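Local structure of dITP/XTP pyrophosphatase (Coxiella burnetii, 3TQU) at residues 73-78 with 145-150; 90-95 with 102-107. The protein probably hydrolyses non-canonical purine nucleoside triphosphates such as XTP, dITP and ITP to monophosphates and diphosphate, clearing them from the nucleotide pool. One frame throughout, in Å; residues are numbered along the deposited sequence.

Contact 1 of 2, residues 73-78 with 145-150; sequences SGLTIA and GEIARE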
loop_
_atom_site.group_PDB
_atom_site.type_symbol
_atom_site.label_atom_id
_atom_site.label_comp_id
_atom_site.label_asym_id
_atom_site.label_seq_id
_atom_site.Cartn_x
_atom_site.Cartn_y
_atom_site.Cartn_z
ATOM N N SER A 73 -11.357 5.582 0.022
ATOM C CA SER A 73 -11.641 5.753 -1.393
ATOM C C SER A 73 -11.807 7.219 -1.752
ATOM O O SER A 73 -12.019 8.064 -0.882
ATOM C CB SER A 73 -12.914 4.997 -1.762
ATOM O OG SER A 73 -14.021 5.513 -1.040
ATOM N N GLY A 74 -11.728 7.521 -3.040
ATOM C CA GLY A 74 -11.914 8.887 -3.477
ATOM C C GLY A 74 -11.803 9.059 -4.974
ATOM O O GLY A 74 -11.500 8.118 -5.708
ATOM N N LEU A 75 -12.065 10.283 -5.413
ATOM C CA LEU A 75 -11.982 10.656 -6.813
ATOM C C LEU A 75 -10.738 11.513 -6.990
ATOM O O LEU A 75 -10.506 12.430 -6.204
ATOM C CB LEU A 75 -13.222 11.464 -7.192
ATOM C CG LEU A 75 -13.336 11.960 -8.628
ATOM C CD1 LEU A 75 -13.319 10.791 -9.605
ATOM C CD2 LEU A 75 -14.603 12.792 -8.791
ATOM N N THR A 76 -9.930 11.207 -8.003
ATOM C CA THR A 76 -8.764 12.022 -8.312
ATOM C C THR A 76 -8.903 12.576 -9.721
ATOM O O THR A 76 -9.202 11.841 -10.656
ATOM C CB THR A 76 -7.453 11.224 -8.207
ATOM O OG1 THR A 76 -7.450 10.173 -9.180
ATOM C CG2 THR A 76 -7.297 10.628 -6.814
ATOM N N ILE A 77 -8.687 13.876 -9.868
ATOM C CA ILE A 77 -8.842 14.527 -11.164
ATOM C C ILE A 77 -7.524 15.121 -11.652
ATOM O O ILE A 77 -6.935 15.980 -10.999
ATOM C CB ILE A 77 -9.944 15.595 -11.117
ATOM C CG1 ILE A 77 -11.273 14.944 -10.719
ATOM C CG2 ILE A 77 -10.067 16.289 -12.458
ATOM C CD1 ILE A 77 -12.422 15.925 -10.522
ATOM N N ALA A 78 -7.075 14.650 -12.811
ATOM C CA ALA A 78 -5.771 15.020 -13.350
ATOM C C ALA A 78 -5.557 16.531 -13.397
ATOM O O ALA A 78 -4.538 17.033 -12.927
ATOM C CB ALA A 78 -5.568 14.400 -14.729
ATOM N N GLY A 145 -11.744 7.092 -15.812
ATOM C CA GLY A 145 -12.820 7.661 -16.600
ATOM C C GLY A 145 -12.610 9.132 -16.897
ATOM O O GLY A 145 -11.476 9.608 -16.944
ATOM N N GLU A 146 -13.709 9.852 -17.100
ATOM C CA GLU A 146 -13.661 11.276 -17.403
ATOM C C GLU A 146 -14.766 11.989 -16.645
ATOM O O GLU A 146 -15.809 11.400 -16.362
ATOM C CB GLU A 146 -13.850 11.515 -18.902
ATOM C CG GLU A 146 -12.830 10.823 -19.785
ATOM C CD GLU A 146 -13.133 10.994 -21.259
ATOM O OE1 GLU A 146 -14.151 11.642 -21.586
ATOM O OE2 GLU A 146 -12.357 10.478 -22.090
ATOM N N ILE A 147 -14.540 13.257 -16.317
ATOM C CA ILE A 147 -15.563 14.059 -15.658
ATOM C C ILE A 147 -16.492 14.684 -16.693
ATOM O O ILE A 147 -16.048 15.403 -17.588
ATOM C CB ILE A 147 -14.945 15.172 -14.790
ATOM C CG1 ILE A 147 -13.936 14.581 -13.807
ATOM C CG2 ILE A 147 -16.034 15.936 -14.044
ATOM C CD1 ILE A 147 -14.545 13.588 -12.824
ATOM N N ALA A 148 -17.785 14.404 -16.569
ATOM C CA ALA A 148 -18.765 14.926 -17.510
ATOM C C ALA A 148 -18.992 16.419 -17.295
ATOM O O ALA A 148 -18.566 16.984 -16.286
ATOM C CB ALA A 148 -20.072 14.160 -17.392
ATOM N N ARG A 149 -19.663 17.051 -18.252
ATOM C CA ARG A 149 -19.939 18.480 -18.192
ATOM C C ARG A 149 -21.121 18.756 -17.271
ATOM O O ARG A 149 -21.209 19.818 -16.659
ATOM C CB ARG A 149 -20.230 19.024 -19.593
ATOM C CG ARG A 149 -19.131 18.760 -20.614
ATOM C CD ARG A 149 -18.004 19.772 -20.507
ATOM N NE ARG A 149 -16.931 19.492 -21.459
ATOM C CZ ARG A 149 -15.879 20.281 -21.653
ATOM N NH1 ARG A 149 -15.757 21.408 -20.965
ATOM N NH2 ARG A 149 -14.949 19.944 -22.537
ATOM N N GLU A 150 -22.033 17.795 -17.186
ATOM C CA GLU A 150 -23.195 17.913 -16.310
ATOM C C GLU A 150 -23.595 16.544 -15.766
ATOM O O GLU A 150 -23.317 15.521 -16.392
ATOM C CB GLU A 150 -24.370 18.562 -17.050
ATOM C CG GLU A 150 -24.855 17.787 -18.264
ATOM C CD GLU A 150 -26.048 18.442 -18.941
ATOM O OE1 GLU A 150 -25.870 19.509 -19.568
ATOM O OE2 GLU A 150 -27.166 17.891 -18.843
#
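Between Leu75 and Ile77, the two residues that touch Ile147, the hydroxyl OG1 of Thr76 is gripped by two groups of strand 118-128, His122 NE2 and the carbonyl O of Ser120. The Thr76 side chain leaves the backbone away from 145-150 and takes no part, and the contact itself is carried by aliphatic carbon alone. Strand 118-128 runs between the two segments, which explains why the CA atoms of Ile77 and Ile147 stay 8.1 Å apart; the small side chain of Ala119, on that middle strand, touches both isoleucines. Ile147 folds its longer branch (chi2 -62°), and the CD1 methyl at its end meets both partners. Leu75 points toward it, and with CG anti to the backbone N (chi1 180°) its CD2 methyl meets Ile147 CD1 tip to tip at 4.1 Å. Ile77 behaves differently: its side chain lies across that of Ile147 at about a right angle, and Ile77 CD1 rests 3.9 Å from Ile147 CG1. Ile77 also lays CG1 against the same branch, at 4.1 Å from Ile147 CG1. Leu109 of helix 98-112 touches both isoleucines, whereas Leu75 packs on Tyr159, a probable substrate-binding residue. This is a buried part of the core of an alpha/beta fold, in which side chains from next-but-one strands of a mixed sheet meet over the strand between them and beneath a covering helix, here close to the predicted nucleotide site of a Ham1 pyrophosphatase.

Contact 2 of 2, residues 90-95 with 102-107; sequences RYAGKN and IQKVLE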
loop_
_atom_site.group_PDB
_atom_site.type_symbol
_atom_site.label_atom_id
_atom_site.label_comp_id
_atom_site.label_asym_id
_atom_site.label_seq_id
_atom_site.Cartn_x
_atom_site.Cartn_y
_atom_site.Cartn_z
ATOM N N ARG A 90 -14.863 15.975 1.779
ATOM C CA ARG A 90 -14.804 17.295 2.410
ATOM C C ARG A 90 -14.727 18.431 1.391
ATOM O O ARG A 90 -14.663 19.604 1.760
ATOM C CB ARG A 90 -13.595 17.378 3.344
ATOM C CG ARG A 90 -13.708 16.538 4.607
ATOM C CD ARG A 90 -12.378 16.493 5.352
ATOM N NE ARG A 90 -11.392 15.668 4.657
ATOM C CZ ARG A 90 -10.112 15.573 5.006
ATOM N NH1 ARG A 90 -9.651 16.259 6.043
ATOM N NH2 ARG A 90 -9.291 14.795 4.315
ATOM N N TYR A 91 -14.752 18.074 0.112
ATOM C CA TYR A 91 -14.436 19.012 -0.961
ATOM C C TYR A 91 -15.310 20.268 -1.002
ATOM O O TYR A 91 -14.851 21.331 -1.417
ATOM C CB TYR A 91 -14.471 18.295 -2.312
ATOM C CG TYR A 91 -13.782 19.049 -3.423
ATOM C CD1 TYR A 91 -12.439 19.393 -3.324
ATOM C CD2 TYR A 91 -14.465 19.403 -4.578
ATOM C CE1 TYR A 91 -11.801 20.076 -4.337
ATOM C CE2 TYR A 91 -13.835 20.085 -5.598
ATOM C CZ TYR A 91 -12.503 20.420 -5.472
ATOM O OH TYR A 91 -11.872 21.099 -6.486
ATOM N N ALA A 92 -16.565 20.150 -0.577
ATOM C CA ALA A 92 -17.476 21.291 -0.606
ATOM C C ALA A 92 -17.831 21.785 0.794
ATOM O O ALA A 92 -18.903 22.341 1.009
ATOM C CB ALA A 92 -18.741 20.946 -1.388
ATOM N N GLY A 93 -16.921 21.578 1.739
ATOM C CA GLY A 93 -17.140 21.988 3.115
ATOM C C GLY A 93 -17.866 20.921 3.911
ATOM O O GLY A 93 -18.298 19.912 3.360
ATOM N N LYS A 94 -17.997 21.140 5.215
ATOM C CA LYS A 94 -18.713 20.199 6.067
ATOM C C LYS A 94 -20.220 20.405 5.935
ATOM O O LYS A 94 -20.684 21.509 5.653
ATOM C CB LYS A 94 -18.288 20.352 7.528
ATOM C CG LYS A 94 -18.980 21.492 8.253
ATOM C CD LYS A 94 -18.603 21.535 9.727
ATOM C CE LYS A 94 -17.152 21.941 9.917
ATOM N NZ LYS A 94 -16.810 22.101 11.358
ATOM N N ASN A 95 -20.978 19.333 6.139
ATOM C CA ASN A 95 -22.433 19.382 6.040
ATOM C C ASN A 95 -22.940 19.631 4.619
ATOM O O ASN A 95 -24.097 20.002 4.424
ATOM C CB ASN A 95 -23.002 20.430 6.999
ATOM C CG ASN A 95 -22.898 20.006 8.452
ATOM O OD1 ASN A 95 -22.319 18.968 8.765
ATOM N ND2 ASN A 95 -23.460 20.810 9.347
ATOM N N ILE A 102 -20.561 17.807 -6.352
ATOM C CA ILE A 102 -20.551 17.678 -7.805
ATOM C C ILE A 102 -20.378 19.046 -8.455
ATOM O O ILE A 102 -19.613 19.200 -9.410
ATOM C CB ILE A 102 -21.849 17.026 -8.319
ATOM C CG1 ILE A 102 -21.863 15.536 -7.976
ATOM C CG2 ILE A 102 -21.987 17.222 -9.817
ATOM C CD1 ILE A 102 -23.212 14.880 -8.142
ATOM N N GLN A 103 -21.082 20.040 -7.926
ATOM C CA GLN A 103 -21.011 21.389 -8.475
ATOM C C GLN A 103 -19.646 22.030 -8.259
ATOM O O GLN A 103 -19.150 22.749 -9.125
ATOM C CB GLN A 103 -22.119 22.272 -7.896
ATOM C CG GLN A 103 -23.482 21.989 -8.501
ATOM C CD GLN A 103 -23.486 22.157 -10.008
ATOM O OE1 GLN A 103 -22.951 23.133 -10.534
ATOM N NE2 GLN A 103 -24.079 21.199 -10.713
ATOM N N LYS A 104 -19.038 21.771 -7.106
ATOM C CA LYS A 104 -17.719 22.325 -6.823
ATOM C C LYS A 104 -16.665 21.733 -7.756
ATOM O O LYS A 104 -15.774 22.439 -8.231
ATOM C CB LYS A 104 -17.334 22.114 -5.359
ATOM C CG LYS A 104 -16.038 22.810 -4.967
ATOM C CD LYS A 104 -16.081 23.307 -3.531
ATOM C CE LYS A 104 -14.825 24.093 -3.178
ATOM N NZ LYS A 104 -13.592 23.260 -3.262
ATOM N N VAL A 105 -16.769 20.436 -8.025
ATOM C CA VAL A 105 -15.867 19.791 -8.970
ATOM C C VAL A 105 -16.031 20.377 -10.369
ATOM O O VAL A 105 -15.046 20.665 -11.052
ATOM C CB VAL A 105 -16.086 18.270 -9.015
ATOM C CG1 VAL A 105 -15.510 17.682 -10.297
ATOM C CG2 VAL A 105 -15.464 17.618 -7.790
ATOM N N LEU A 106 -17.280 20.561 -10.788
ATOM C CA LEU A 106 -17.563 21.122 -12.104
ATOM C C LEU A 106 -17.032 22.550 -12.223
ATOM O O LEU A 106 -16.471 22.925 -13.253
ATOM C CB LEU A 106 -19.064 21.078 -12.406
ATOM C CG LEU A 106 -19.675 19.691 -12.622
ATOM C CD1 LEU A 106 -21.193 19.769 -12.758
ATOM C CD2 LEU A 106 -19.060 19.010 -13.837
ATOM N N GLU A 107 -17.205 23.339 -11.167
ATOM C CA GLU A 107 -16.693 24.708 -11.144
ATOM C C GLU A 107 -15.168 24.730 -11.184
ATOM O O GLU A 107 -14.567 25.541 -11.892
ATOM C CB GLU A 107 -17.183 25.454 -9.899
ATOM C CG GLU A 107 -18.675 25.732 -9.877
ATOM C CD GLU A 107 -19.114 26.449 -8.614
ATOM O OE1 GLU A 107 -18.260 26.681 -7.731
ATOM O OE2 GLU A 107 -20.313 26.783 -8.505
#
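Lys104 and Tyr91 meet first through charge: the ammonium group of Lys104 serves the ring and the backbone of the same tyrosine. In the cation-pi interaction Lys104 NZ stands 3.8 Å from the centroid of the Tyr91 ring and only 11° off the ring normal, hence squarely over one face. The hydrogen bond runs from Lys104 NZ to Tyr91 O at 3.0 Å, with a C=O...N angle of 159°, the donor lying somewhat tilted from the carbonyl plane. Two bends in the lysine chain, at chi2 and chi4 (chi4 -62°), turn its end to where both can be reached, and the shared ammonium probably restrains the ring relative to its own carbonyl. Apolar contacts form the second group. Lys104 CG lies 3.6 Å from Tyr91 CE2, while its CD packs 3.8 Å from Ala92 CA. One residue further along the helix, the Val105 side chain runs at about a right angle to that of Tyr91, and its CG2 comes to the ring obliquely, 3.7 Å from Tyr91 CE2. Local backbone bonding makes up the third group: Arg90 to Gly93 form a type I beta turn, closed by Gly93 N to Arg90 O at 3.0 Å. The turn belongs to the loop joining strand 68-77 to helix 98-112. Tyr91 thus lies against that helix, touching Ala108 as well, and it shares with Val105 a contact to Tyr159, in the loop that precedes strand 163-165.

The pair illustrates how chemistry follows depth in a fold. Contact 1 is wholly buried and wholly aliphatic across its segments, whereas contact 2, nearer the surface, combines apolar packing with a charged lysine that remains exposed. Helix 98-112 serves both: it supplies one segment of contact 2 and lies against the isoleucines of contact 1. Val105 is the direct link, its CG1 lying 3.6 Å from Ile77 CD1. Leu106 adds packing against the backbone after strand 137-147. Contact 1 joins two strands distant in sequence; contact 2 fastens a connecting loop to the helix it leads into, and Tyr159 borders both.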